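Local structure of RNA-dependent RNA polymerase (Dera Ghazi Khan orthonairovirus, 6DX2) at residues A[17-31]-A[119-133]. The protein is the nairoviral L protein, probably an RNA-directed RNA polymerase, represented here by its ovarian tumor (OTU) domain cysteine protease, a viral deubiquitinase. Residues are numbered along the deposited sequence; the frame is centred on the assembly and turned at random.
Sequences GVYNSEQRFNLNDYF and WEADVSENVVTATKY
Strands 18-21 and 129-133 run antiparallel, Y19 and K132 forming a hydrogen-bonded pair through Y19 N to K132 O (2.9 Å) and K132 N to Y19 O, and S21 N continues the ladder to A130 O. Past the loop 22-24 the register has slipped by one residue, and backbone bonding resumes with V127 N to F25 O, nearly straight, and L27 N to E125 O. On the face carrying Y19 and K132, the lysine chain, bent at chi3 (85°) and chi4, lays CE and NZ over the tyrosine ring in a cation-pi contact, NZ 3.8 Å from the centroid; G134 O and G136 O also bind this ammonium. The pairing adds the N-terminal strands 12-13 and 18-21 to the edge of the mixed sheet of the viral OTU domain, where strand 127-133 lies between 18-21 and 116-121. A classic beta bulge, V128 and T129 facing E120, bends that strand. F25 and the six-membered ring of W119 make an offset edge-to-face pair, the edge of F25 toward the indole face, planes 81° apart, while V127 CG2 sits over the F25 ring. L27 CD2 packs against V127 CG2 (3.7 Å), and F31 approaches W119 obliquely. N26 ND2 donates to S124 O (2.9 Å) and N126 OD1 (3.1 Å), both near its amide plane, holding the end of the type I turn 122-125 and the residue after it; its OD1 accepts from N28 N in an Asx turn. One water bridges S21 O, R24 NH2 and A130 N.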
ATOM      1  N   GLY A  17       8.053 -10.920  -7.087  1.00 48.82           N
ATOM      2  CA  GLY A  17       8.459  -9.541  -6.992  1.00 46.41           C
ATOM      3  C   GLY A  17       7.972  -8.815  -5.763  1.00 45.05           C
ATOM      4  O   GLY A  17       8.060  -7.578  -5.716  1.00 54.93           O
ATOM      5  N   VAL A  18       7.425  -9.528  -4.767  1.00 41.30           N
ATOM      6  CA  VAL A  18       7.008  -8.919  -3.515  1.00 38.06           C
ATOM      7  C   VAL A  18       8.110  -9.154  -2.498  1.00 39.98           C
ATOM      8  O   VAL A  18       8.637 -10.264  -2.381  1.00 38.82           O
ATOM      9  CB  VAL A  18       5.665  -9.514  -3.028  1.00 38.72           C
ATOM     10  CG1 VAL A  18       5.221  -8.914  -1.723  1.00 35.48           C
ATOM     11  CG2 VAL A  18       4.571  -9.442  -4.139  1.00 44.63           C
ATOM     12  N   TYR A  19       8.490  -8.111  -1.785  1.00 30.94           N
ATOM     13  CA  TYR A  19       9.538  -8.234  -0.797  1.00 30.15           C
ATOM     14  C   TYR A  19       8.967  -8.246   0.601  1.00 30.24           C
ATOM     15  O   TYR A  19       7.989  -7.536   0.910  1.00 31.72           O
ATOM     16  CB  TYR A  19      10.502  -7.078  -0.865  1.00 29.72           C
ATOM     17  CG  TYR A  19      11.137  -6.809  -2.204  1.00 29.78           C
ATOM     18  CD1 TYR A  19      10.431  -6.139  -3.184  1.00 32.46           C
ATOM     19  CD2 TYR A  19      12.497  -7.135  -2.424  1.00 32.11           C
ATOM     20  CE1 TYR A  19      11.012  -5.794  -4.391  1.00 35.51           C
ATOM     21  CE2 TYR A  19      13.113  -6.807  -3.658  1.00 33.88           C
ATOM     22  CZ  TYR A  19      12.369  -6.167  -4.626  1.00 34.36           C
ATOM     23  OH  TYR A  19      12.908  -5.751  -5.805  1.00 35.01           O
ATOM     24  N   ASN A  20       9.635  -8.998   1.454  1.00 32.53           N
ATOM     25  CA  ASN A  20       9.270  -9.025   2.850  1.00 34.49           C
ATOM     26  C   ASN A  20      10.456  -8.667   3.740  1.00 34.42           C
ATOM     27  O   ASN A  20      11.636  -8.864   3.394  1.00 34.89           O
ATOM     28  CB  ASN A  20       8.671 -10.409   3.187  1.00 49.42           C
ATOM     29  CG  ASN A  20       7.154 -10.466   2.874  1.00 73.06           C
ATOM     30  OD1 ASN A  20       6.325  -9.864   3.596  1.00 76.61           O
ATOM     31  ND2 ASN A  20       6.787 -11.161   1.780  1.00 74.89           N
ATOM     32  N   SER A  21      10.123  -8.082   4.884  1.00 34.28           N
ATOM     33  CA  SER A  21      11.181  -7.753   5.814  1.00 35.13           C
ATOM     34  C   SER A  21      10.741  -8.150   7.209  1.00 49.60           C
ATOM     35  O   SER A  21       9.591  -7.923   7.600  1.00 48.95           O
ATOM     36  CB  SER A  21      11.548  -6.276   5.771  1.00 48.17           C
ATOM     37  OG  SER A  21      12.727  -6.080   6.554  1.00 59.08           O
ATOM     38  N   GLU A  22      11.679  -8.773   7.920  1.00 67.95           N
ATOM     39  CA  GLU A  22      11.510  -9.246   9.284  1.00 83.59           C
ATOM     40  C   GLU A  22      11.982  -8.242  10.319  1.00 77.49           C
ATOM     41  O   GLU A  22      11.693  -8.425  11.499  1.00 84.96           O
ATOM     42  CB  GLU A  22      12.282 -10.556   9.488  1.00 95.66           C
ATOM     43  CG  GLU A  22      11.927 -11.674   8.519  1.00100.95           C
ATOM     44  CD  GLU A  22      12.195 -13.043   9.110  1.00109.72           C
ATOM     45  OE1 GLU A  22      11.709 -13.301  10.233  1.00113.56           O
ATOM     46  OE2 GLU A  22      12.890 -13.859   8.463  1.00111.78           O
ATOM     47  N   GLN A  23      12.740  -7.228   9.908  1.00 68.96           N
ATOM     48  CA  GLN A  23      13.104  -6.101  10.756  1.00 73.71           C
ATOM     49  C   GLN A  23      11.944  -5.708  11.669  1.00 69.63           C
ATOM     50  O   GLN A  23      10.792  -5.647  11.246  1.00 68.58           O
ATOM     51  CB  GLN A  23      13.528  -4.935   9.850  1.00 80.56           C
ATOM     52  CG  GLN A  23      12.499  -3.828   9.616  1.00 88.34           C
ATOM     53  CD  GLN A  23      11.187  -4.320   9.017  1.00 92.36           C
ATOM     54  OE1 GLN A  23      11.116  -5.405   8.466  1.00 97.64           O
ATOM     55  NE2 GLN A  23      10.126  -3.561   9.219  1.00 95.24           N
ATOM     56  N   ARG A  24      12.221  -5.526  12.951  1.00 69.32           N
ATOM     57  CA  ARG A  24      11.161  -5.109  13.852  1.00 62.38           C
ATOM     58  C   ARG A  24      11.652  -3.917  14.662  1.00 69.11           C
ATOM     59  O   ARG A  24      12.648  -4.021  15.387  1.00 65.45           O
ATOM     60  CB  ARG A  24      10.700  -6.254  14.753  1.00 70.95           C
ATOM     61  CG  ARG A  24      10.288  -7.519  14.012  1.00 78.41           C
ATOM     62  CD  ARG A  24       9.087  -7.332  13.080  1.00 87.59           C
ATOM     63  NE  ARG A  24       8.853  -8.519  12.254  1.00 96.16           N
ATOM     64  CZ  ARG A  24       8.700  -8.514  10.927  1.00 99.83           C
ATOM     65  NH1 ARG A  24       8.757  -7.374  10.245  1.00 99.52           N
ATOM     66  NH2 ARG A  24       8.492  -9.657  10.279  1.00 97.15           N
ATOM     67  N   PHE A  25      10.951  -2.789  14.520  1.00 54.29           N
ATOM     68  CA  PHE A  25      11.305  -1.523  15.146  1.00 50.52           C
ATOM     69  C   PHE A  25      10.000  -0.767  15.349  1.00 41.76           C
ATOM     70  O   PHE A  25       8.949  -1.156  14.813  1.00 47.87           O
ATOM     71  CB  PHE A  25      12.269  -0.704  14.273  1.00 41.19           C
ATOM     72  CG  PHE A  25      11.693  -0.374  12.916  1.00 40.83           C
ATOM     73  CD1 PHE A  25      11.657  -1.331  11.903  1.00 43.26           C
ATOM     74  CD2 PHE A  25      11.142   0.859  12.648  1.00 41.82           C
ATOM     75  CE1 PHE A  25      11.137  -1.023  10.675  1.00 42.32           C
ATOM     76  CE2 PHE A  25      10.594   1.144  11.427  1.00 39.44           C
ATOM     77  CZ  PHE A  25      10.586   0.228  10.448  1.00 39.11           C
ATOM     78  N   ASN A  26      10.091   0.379  15.993  1.00 42.43           N
ATOM     79  CA  ASN A  26       8.917   1.221  16.161  1.00 41.66           C
ATOM     80  C   ASN A  26       8.814   2.244  15.028  1.00 34.02           C
ATOM     81  O   ASN A  26       9.706   3.084  14.848  1.00 37.12           O
ATOM     82  CB  ASN A  26       8.909   1.920  17.515  1.00 45.23           C
ATOM     83  CG  ASN A  26       7.556   2.481  17.798  1.00 43.18           C
ATOM     84  OD1 ASN A  26       7.257   3.580  17.359  1.00 41.66           O
ATOM     85  ND2 ASN A  26       6.680   1.681  18.436  1.00 47.24           N
ATOM     86  N   LEU A  27       7.694   2.178  14.300  1.00 41.32           N
ATOM     87  CA  LEU A  27       7.441   3.080  13.181  1.00 40.36           C
ATOM     88  C   LEU A  27       7.699   4.529  13.546  1.00 36.37           C
ATOM     89  O   LEU A  27       8.235   5.300  12.741  1.00 41.67           O
ATOM     90  CB  LEU A  27       5.995   2.945  12.709  1.00 40.40           C
ATOM     91  CG  LEU A  27       5.720   1.629  11.992  1.00 41.71           C
ATOM     92  CD1 LEU A  27       4.262   1.566  11.642  1.00 39.93           C
ATOM     93  CD2 LEU A  27       6.644   1.549  10.796  1.00 40.42           C
ATOM     94  N   ASN A  28       7.278   4.934  14.726  1.00 33.39           N
ATOM     95  CA  ASN A  28       7.292   6.360  14.970  1.00 41.61           C
ATOM     96  C   ASN A  28       8.653   6.886  15.379  1.00 37.59           C
ATOM     97  O   ASN A  28       8.764   8.081  15.637  1.00 40.51           O
ATOM     98  CB  ASN A  28       6.219   6.679  15.975  1.00 46.19           C
ATOM     99  CG  ASN A  28       4.826   6.510  15.358  1.00 55.40           C
ATOM    100  OD1 ASN A  28       3.986   5.817  15.915  1.00 59.51           O
ATOM    101  ND2 ASN A  28       4.603   7.126  14.164  1.00 50.00           N
ATOM    102  N   ASP A  29       9.669   6.033  15.417  1.00 37.34           N
ATOM    103  CA  ASP A  29      11.025   6.530  15.503  1.00 39.00           C
ATOM    104  C   ASP A  29      11.546   7.012  14.166  1.00 39.29           C
ATOM    105  O   ASP A  29      12.548   7.735  14.123  1.00 42.37           O
ATOM    106  CB  ASP A  29      11.932   5.450  16.087  1.00 42.36           C
ATOM    107  CG  ASP A  29      11.731   5.289  17.577  1.00 49.59           C
ATOM    108  OD1 ASP A  29      11.276   6.278  18.221  1.00 53.98           O
ATOM    109  OD2 ASP A  29      12.004   4.174  18.078  1.00 54.49           O
ATOM    110  N   TYR A  30      10.886   6.656  13.081  1.00 36.91           N
ATOM    111  CA  TYR A  30      11.388   6.958  11.748  1.00 37.80           C
ATOM    112  C   TYR A  30      10.382   7.684  10.901  1.00 41.14           C
ATOM    113  O   TYR A  30      10.778   8.335   9.932  1.00 43.51           O
ATOM    114  CB  TYR A  30      11.801   5.658  11.016  1.00 38.41           C
ATOM    115  CG  TYR A  30      12.887   4.971  11.789  1.00 41.38           C
ATOM    116  CD1 TYR A  30      14.229   5.283  11.578  1.00 47.11           C
ATOM    117  CD2 TYR A  30      12.573   4.058  12.776  1.00 45.49           C
ATOM    118  CE1 TYR A  30      15.222   4.675  12.324  1.00 47.93           C
ATOM    119  CE2 TYR A  30      13.548   3.450  13.524  1.00 55.07           C
ATOM    120  CZ  TYR A  30      14.871   3.763  13.304  1.00 57.23           C
ATOM    121  OH  TYR A  30      15.827   3.135  14.076  1.00 61.69           O
ATOM    122  N   PHE A  31       9.097   7.544  11.190  1.00 38.23           N
ATOM    123  CA  PHE A  31       8.033   8.116  10.389  1.00 39.07           C
ATOM    124  C   PHE A  31       7.184   9.043  11.233  1.00 40.99           C
ATOM    125  O   PHE A  31       6.923   8.792  12.413  1.00 39.77           O
ATOM    126  CB  PHE A  31       7.098   7.016   9.817  1.00 35.75           C
ATOM    127  CG  PHE A  31       7.728   6.098   8.867  1.00 36.26           C
ATOM    128  CD1 PHE A  31       7.902   6.473   7.534  1.00 36.08           C
ATOM    129  CD2 PHE A  31       8.132   4.816   9.262  1.00 37.67           C
ATOM    130  CE1 PHE A  31       8.397   5.596   6.609  1.00 33.87           C
ATOM    131  CE2 PHE A  31       8.668   3.943   8.331  1.00 39.41           C
ATOM    132  CZ  PHE A  31       8.792   4.338   6.990  1.00 37.33           C
ATOM    133  N   TRP A 119       3.279  -1.510   6.164  1.00 27.03           N
ATOM    134  CA  TRP A 119       3.904  -1.796   7.443  1.00 29.10           C
ATOM    135  C   TRP A 119       2.780  -2.236   8.369  1.00 31.53           C
ATOM    136  O   TRP A 119       1.983  -1.414   8.832  1.00 34.18           O
ATOM    137  CB  TRP A 119       4.569  -0.545   8.012  1.00 30.61           C
ATOM    138  CG  TRP A 119       5.662   0.050   7.138  1.00 29.27           C
ATOM    139  CD1 TRP A 119       5.517   1.048   6.191  1.00 28.37           C
ATOM    140  CD2 TRP A 119       7.050  -0.301   7.143  1.00 31.23           C
ATOM    141  NE1 TRP A 119       6.734   1.364   5.649  1.00 31.79           N
ATOM    142  CE2 TRP A 119       7.692   0.547   6.207  1.00 32.43           C
ATOM    143  CE3 TRP A 119       7.813  -1.233   7.858  1.00 33.42           C
ATOM    144  CZ2 TRP A 119       9.038   0.457   5.904  1.00 31.93           C
ATOM    145  CZ3 TRP A 119       9.205  -1.306   7.568  1.00 34.84           C
ATOM    146  CH2 TRP A 119       9.789  -0.470   6.612  1.00 34.43           C
ATOM    147  N   GLU A 120       2.702  -3.530   8.650  1.00 35.90           N
ATOM    148  CA  GLU A 120       1.732  -4.017   9.615  1.00 37.04           C
ATOM    149  C   GLU A 120       2.295  -3.827  11.006  1.00 36.19           C
ATOM    150  O   GLU A 120       3.365  -4.357  11.339  1.00 42.51           O
ATOM    151  CB  GLU A 120       1.371  -5.473   9.343  1.00 39.01           C
ATOM    152  CG  GLU A 120       0.321  -5.551   8.214  1.00 57.17           C
ATOM    153  CD  GLU A 120       0.172  -6.925   7.580  1.00 72.68           C
ATOM    154  OE1 GLU A 120       0.467  -7.055   6.364  1.00 72.41           O
ATOM    155  OE2 GLU A 120      -0.248  -7.866   8.294  1.00 78.15           O
ATOM    156  N   ALA A 121       1.510  -3.110  11.841  1.00 37.17           N
ATOM    157  CA  ALA A 121       1.914  -2.646  13.147  1.00 42.57           C
ATOM    158  C   ALA A 121       0.960  -3.188  14.191  1.00 46.61           C
ATOM    159  O   ALA A 121      -0.249  -3.332  13.933  1.00 46.43           O
ATOM    160  CB  ALA A 121       1.902  -1.098  13.214  1.00 47.91           C
ATOM    161  N   ASP A 122       1.488  -3.430  15.397  1.00 45.09           N
ATOM    162  CA  ASP A 122       0.589  -3.650  16.521  1.00 49.95           C
ATOM    163  C   ASP A 122       0.111  -2.310  17.114  1.00 47.60           C
ATOM    164  O   ASP A 122       0.446  -1.221  16.627  1.00 51.81           O
ATOM    165  CB  ASP A 122       1.255  -4.523  17.590  1.00 55.78           C
ATOM    166  CG  ASP A 122       2.510  -3.871  18.205  1.00 62.00           C
ATOM    167  OD1 ASP A 122       3.339  -4.617  18.775  1.00 64.84           O
ATOM    168  OD2 ASP A 122       2.676  -2.635  18.119  1.00 56.59           O
ATOM    169  N   VAL A 123      -0.689  -2.402  18.182  1.00 49.30           N
ATOM    170  CA  VAL A 123      -1.309  -1.217  18.785  1.00 63.10           C
ATOM    171  C   VAL A 123      -0.258  -0.249  19.315  1.00 63.54           C
ATOM    172  O   VAL A 123      -0.511   0.955  19.428  1.00 66.02           O
ATOM    173  CB  VAL A 123      -2.306  -1.611  19.902  1.00 68.85           C
ATOM    174  CG1 VAL A 123      -3.499  -2.336  19.313  1.00 69.63           C
ATOM    175  CG2 VAL A 123      -1.638  -2.464  20.952  1.00 68.14           C
ATOM    176  N   SER A 124       0.928  -0.743  19.641  1.00 60.29           N
ATOM    177  CA  SER A 124       2.001   0.129  20.088  1.00 55.58           C
ATOM    178  C   SER A 124       2.901   0.593  18.937  1.00 59.18           C
ATOM    179  O   SER A 124       3.959   1.174  19.199  1.00 57.26           O
ATOM    180  CB  SER A 124       2.818  -0.573  21.169  1.00 51.57           C
ATOM    181  OG  SER A 124       1.961  -1.298  22.038  1.00 54.29           O
ATOM    182  N   GLU A 125       2.493   0.362  17.673  1.00 45.09           N
ATOM    183  CA  GLU A 125       3.172   0.853  16.464  1.00 46.89           C
ATOM    184  C   GLU A 125       4.471   0.115  16.173  1.00 47.83           C
ATOM    185  O   GLU A 125       5.310   0.585  15.384  1.00 46.10           O
ATOM    186  CB  GLU A 125       3.433   2.365  16.523  1.00 57.95           C
ATOM    187  CG  GLU A 125       2.273   3.174  17.111  1.00 65.98           C
ATOM    188  CD  GLU A 125       1.108   3.322  16.154  1.00 70.35           C
ATOM    189  OE1 GLU A 125       1.272   3.007  14.965  1.00 72.03           O
ATOM    190  OE2 GLU A 125       0.024   3.751  16.597  1.00 78.74           O
ATOM    191  N   ASN A 126       4.641  -1.068  16.739  1.00 46.53           N
ATOM    192  CA  ASN A 126       5.782  -1.886  16.367  1.00 41.39           C
ATOM    193  C   ASN A 126       5.462  -2.645  15.086  1.00 47.98           C
ATOM    194  O   ASN A 126       4.359  -3.188  14.931  1.00 47.91           O
ATOM    195  CB  ASN A 126       6.107  -2.868  17.476  1.00 44.60           C
ATOM    196  CG  ASN A 126       6.428  -2.167  18.774  1.00 53.23           C
ATOM    197  OD1 ASN A 126       7.315  -1.318  18.817  1.00 59.49           O
ATOM    198  ND2 ASN A 126       5.688  -2.487  19.827  1.00 64.46           N
ATOM    199  N   VAL A 127       6.435  -2.681  14.161  1.00 45.55           N
ATOM    200  CA  VAL A 127       6.264  -3.480  12.954  1.00 45.09           C
ATOM    201  C   VAL A 127       6.079  -4.937  13.333  1.00 53.67           C
ATOM    202  O   VAL A 127       6.821  -5.483  14.170  1.00 47.25           O
ATOM    203  CB  VAL A 127       7.458  -3.333  12.000  1.00 39.91           C
ATOM    204  CG1 VAL A 127       7.206  -4.198  10.757  1.00 42.19           C
ATOM    205  CG2 VAL A 127       7.579  -1.919  11.550  1.00 41.33           C
ATOM    206  N   VAL A 128       5.064  -5.566  12.734  1.00 43.90           N
ATOM    207  CA  VAL A 128       4.859  -7.004  12.836  1.00 44.42           C
ATOM    208  C   VAL A 128       5.201  -7.700  11.528  1.00 49.22           C
ATOM    209  O   VAL A 128       5.791  -8.779  11.531  1.00 50.89           O
ATOM    210  CB  VAL A 128       3.414  -7.338  13.274  1.00 48.00           C
ATOM    211  CG1 VAL A 128       3.321  -8.810  13.660  1.00 64.16           C
ATOM    212  CG2 VAL A 128       3.051  -6.519  14.482  1.00 48.19           C
ATOM    213  N   THR A 129       4.840  -7.095  10.402  1.00 46.62           N
ATOM    214  CA  THR A 129       5.234  -7.572   9.088  1.00 46.33           C
ATOM    215  C   THR A 129       5.483  -6.340   8.226  1.00 42.07           C
ATOM    216  O   THR A 129       4.806  -5.321   8.389  1.00 40.23           O
ATOM    217  CB  THR A 129       4.149  -8.461   8.423  1.00 55.40           C
ATOM    218  OG1 THR A 129       3.074  -7.642   7.963  1.00 57.85           O
ATOM    219  CG2 THR A 129       3.564  -9.501   9.368  1.00 54.43           C
ATOM    220  N   ALA A 130       6.444  -6.416   7.292  1.00 34.87           N
ATOM    221  CA  ALA A 130       6.551  -5.362   6.275  1.00 32.73           C
ATOM    222  C   ALA A 130       6.603  -6.009   4.903  1.00 33.59           C
ATOM    223  O   ALA A 130       7.347  -6.979   4.697  1.00 32.06           O
ATOM    224  CB  ALA A 130       7.753  -4.472   6.441  1.00 39.37           C
ATOM    225  N   THR A 131       5.825  -5.468   3.972  1.00 31.05           N
ATOM    226  CA  THR A 131       5.727  -6.030   2.626  1.00 27.87           C
ATOM    227  C   THR A 131       5.897  -4.904   1.638  1.00 32.04           C
ATOM    228  O   THR A 131       5.238  -3.882   1.754  1.00 31.67           O
ATOM    229  CB  THR A 131       4.387  -6.723   2.428  1.00 32.37           C
ATOM    230  OG1 THR A 131       4.200  -7.674   3.481  1.00 36.52           O
ATOM    231  CG2 THR A 131       4.360  -7.476   1.137  1.00 35.50           C
ATOM    232  N   LYS A 132       6.803  -5.065   0.680  1.00 29.78           N
ATOM    233  CA  LYS A 132       7.127  -3.978  -0.222  1.00 28.80           C
ATOM    234  C   LYS A 132       6.776  -4.417  -1.633  1.00 29.73           C
ATOM    235  O   LYS A 132       7.190  -5.493  -2.086  1.00 29.38           O
ATOM    236  CB  LYS A 132       8.590  -3.616  -0.092  1.00 30.36           C
ATOM    237  CG  LYS A 132       9.087  -2.585  -1.123  1.00 31.63           C
ATOM    238  CD  LYS A 132      10.499  -2.047  -0.749  1.00 32.12           C
ATOM    239  CE  LYS A 132      11.558  -3.031  -1.314  1.00 33.52           C
ATOM    240  NZ  LYS A 132      11.871  -2.737  -2.786  1.00 32.29           N
ATOM    241  N   TYR A 133       6.030  -3.575  -2.326  1.00 29.75           N
ATOM    242  CA  TYR A 133       5.582  -3.842  -3.692  1.00 31.80           C
ATOM    243  C   TYR A 133       6.324  -2.852  -4.577  1.00 34.93           C
ATOM    244  O   TYR A 133       6.101  -1.649  -4.465  1.00 33.39           O
ATOM    245  CB  TYR A 133       4.076  -3.645  -3.819  1.00 30.68           C
ATOM    246  CG  TYR A 133       3.312  -4.653  -3.023  1.00 31.88           C
ATOM    247  CD1 TYR A 133       2.959  -5.857  -3.580  1.00 39.16           C
ATOM    248  CD2 TYR A 133       2.965  -4.405  -1.681  1.00 33.81           C
ATOM    249  CE1 TYR A 133       2.253  -6.812  -2.856  1.00 42.89           C
ATOM    250  CE2 TYR A 133       2.266  -5.393  -0.944  1.00 36.07           C
ATOM    251  CZ  TYR A 133       1.956  -6.564  -1.546  1.00 38.48           C
ATOM    252  OH  TYR A 133       1.284  -7.558  -0.886  1.00 45.13           O
TER
HETATM  253  O   HOH W   1       7.414  -9.263   7.496  1.00 51.92           O